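Local coordinates for DUF4276 family protein (PDB 2P62), which is of unknown function but belongs to a protein family placed in the Toprim-like clan, at residues 154-159 against 188-193. Numbering follows the deposited sequence.
Sequences LSLAYL and DVMHIL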
loop_
_atom_site.group_PDB
_atom_site.type_symbol
_atom_site.label_atom_id
_atom_site.label_comp_id
_atom_site.label_asym_id
_atom_site.label_seq_id
_atom_site.Cartn_x
_atom_site.Cartn_y
_atom_site.Cartn_z
ATOM N N LEU A 154 -11.702 3.898 -13.471
ATOM C CA LEU A 154 -12.915 4.357 -14.136
ATOM C C LEU A 154 -14.038 3.348 -13.878
ATOM O O LEU A 154 -15.175 3.722 -13.609
ATOM C CB LEU A 154 -12.684 4.519 -15.645
ATOM C CG LEU A 154 -13.769 5.359 -16.349
ATOM C CD1 LEU A 154 -13.698 6.774 -15.805
ATOM C CD2 LEU A 154 -13.581 5.358 -17.864
ATOM N N SER A 155 -13.714 2.065 -13.950
ATOM C CA SER A 155 -14.703 1.027 -13.683
ATOM C C SER A 155 -15.107 1.077 -12.210
ATOM O O SER A 155 -16.282 0.922 -11.882
ATOM C CB SER A 155 -14.131 -0.351 -14.006
ATOM O OG SER A 155 -13.749 -0.440 -15.365
ATOM N N LEU A 156 -14.126 1.273 -11.329
ATOM C CA LEU A 156 -14.372 1.361 -9.886
ATOM C C LEU A 156 -15.264 2.568 -9.613
ATOM O O LEU A 156 -16.137 2.529 -8.752
ATOM C CB LEU A 156 -13.049 1.520 -9.116
ATOM C CG LEU A 156 -12.362 0.303 -8.462
ATOM C CD1 LEU A 156 -13.245 -0.237 -7.334
ATOM C CD2 LEU A 156 -12.099 -0.771 -9.483
ATOM N N ALA A 157 -15.032 3.646 -10.351
ATOM C CA ALA A 157 -15.830 4.851 -10.197
ATOM C C ALA A 157 -17.270 4.564 -10.631
ATOM O O ALA A 157 -18.216 5.112 -10.063
ATOM C CB ALA A 157 -15.244 5.981 -11.037
ATOM N N TYR A 158 -17.434 3.698 -11.633
ATOM C CA TYR A 158 -18.763 3.364 -12.128
ATOM C C TYR A 158 -19.523 2.518 -11.112
ATOM O O TYR A 158 -20.741 2.653 -10.953
ATOM C CB TYR A 158 -18.665 2.644 -13.479
ATOM C CG TYR A 158 -20.004 2.418 -14.140
ATOM C CD1 TYR A 158 -20.673 1.208 -13.997
ATOM C CD2 TYR A 158 -20.615 3.427 -14.882
ATOM C CE1 TYR A 158 -21.918 1.001 -14.574
ATOM C CE2 TYR A 158 -21.864 3.235 -15.468
ATOM C CZ TYR A 158 -22.511 2.014 -15.308
ATOM O OH TYR A 158 -23.748 1.810 -15.877
ATOM N N LEU A 159 -18.796 1.653 -10.415
ATOM C CA LEU A 159 -19.405 0.823 -9.392
ATOM C C LEU A 159 -19.869 1.749 -8.264
ATOM O O LEU A 159 -20.951 1.567 -7.709
ATOM C CB LEU A 159 -18.391 -0.195 -8.856
ATOM C CG LEU A 159 -18.869 -1.098 -7.708
ATOM C CD1 LEU A 159 -20.075 -1.904 -8.147
ATOM C CD2 LEU A 159 -17.742 -2.023 -7.282
ATOM N N ASP A 188 -8.636 10.196 -8.573
ATOM C CA ASP A 188 -8.971 11.185 -7.556
ATOM C C ASP A 188 -10.257 10.711 -6.863
ATOM O O ASP A 188 -10.372 10.762 -5.639
ATOM C CB ASP A 188 -9.201 12.566 -8.190
ATOM C CG ASP A 188 -7.902 13.309 -8.512
ATOM O OD1 ASP A 188 -7.960 14.268 -9.317
ATOM O OD2 ASP A 188 -6.832 12.956 -7.960
ATOM N N VAL A 189 -11.216 10.237 -7.655
ATOM C CA VAL A 189 -12.493 9.769 -7.123
ATOM C C VAL A 189 -12.277 8.616 -6.152
ATOM O O VAL A 189 -13.026 8.429 -5.188
ATOM C CB VAL A 189 -13.441 9.292 -8.261
ATOM C CG1 VAL A 189 -14.747 8.767 -7.671
ATOM C CG2 VAL A 189 -13.731 10.439 -9.225
ATOM N N MET A 190 -11.243 7.836 -6.414
ATOM C CA MET A 190 -10.951 6.703 -5.566
ATOM C C MET A 190 -10.667 7.190 -4.145
ATOM O O MET A 190 -11.007 6.527 -3.172
ATOM C CB MET A 190 -9.762 5.944 -6.141
ATOM C CG MET A 190 -10.007 4.465 -6.319
ATOM S SD MET A 190 -11.199 3.944 -7.544
ATOM C CE MET A 190 -12.666 4.118 -6.752
ATOM N N HIS A 191 -10.057 8.363 -4.025
ATOM C CA HIS A 191 -9.767 8.904 -2.711
ATOM C C HIS A 191 -11.009 9.458 -2.032
ATOM O O HIS A 191 -11.077 9.500 -0.806
ATOM C CB HIS A 191 -8.680 9.969 -2.800
ATOM C CG HIS A 191 -7.320 9.399 -3.024
ATOM N ND1 HIS A 191 -6.716 9.375 -4.262
ATOM C CD2 HIS A 191 -6.477 8.757 -2.181
ATOM C CE1 HIS A 191 -5.561 8.742 -4.173
ATOM N NE2 HIS A 191 -5.392 8.356 -2.921
ATOM N N ILE A 192 -11.990 9.882 -2.824
ATOM C CA ILE A 192 -13.229 10.389 -2.259
ATOM C C ILE A 192 -13.951 9.173 -1.711
ATOM O O ILE A 192 -14.601 9.240 -0.667
ATOM C CB ILE A 192 -14.105 11.055 -3.329
ATOM C CG1 ILE A 192 -13.395 12.294 -3.864
ATOM C CG2 ILE A 192 -15.478 11.396 -2.747
ATOM C CD1 ILE A 192 -14.184 13.041 -4.889
ATOM N N LEU A 193 -13.820 8.055 -2.425
ATOM C CA LEU A 193 -14.434 6.797 -2.010
ATOM C C LEU A 193 -13.868 6.359 -0.651
ATOM O O LEU A 193 -14.601 5.830 0.178
ATOM C CB LEU A 193 -14.182 5.696 -3.053
ATOM C CG LEU A 193 -14.731 4.294 -2.727
ATOM C CD1 LEU A 193 -16.254 4.333 -2.692
ATOM C CD2 LEU A 193 -14.269 3.283 -3.775
#
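M190 reaches across to L156 and makes the closest contact between segments 154-159 and 188-193. They lie on two helices, 152-162 and 186-196, of the helical region that follows the last sheet strand, 129-136. CB and CG of M190 lead out from its helix, and contact with L156 begins at SD. Bends at chi2 (67°) and chi3 (-82°) fold its outer end against the other helix. SD sits 3.4 Å from L156 CB and 3.9 Å from L156 CG. The terminal CE lies 3.5 Å from L156 CB and comes within 4.3 Å of A157 N. The two side chains cross at about a right angle, and the thioether meets the base of the leucine. A157 CB lies 4.4 Å from V189 CG1, a looser contact. The axes of the short segments approach to 9.6 Å, with 39° between them. Helix 204-218 covers the contact through Y208, which touches both L156 and M190. Nearby, H191 meets H191 of the second subunit. An alanine at M190 would lack everything past CB, and would probably open a gap beside L156 where SD and CE now pack. No hydrogen bond joins the segments, so their buried contact rests on apolar packing.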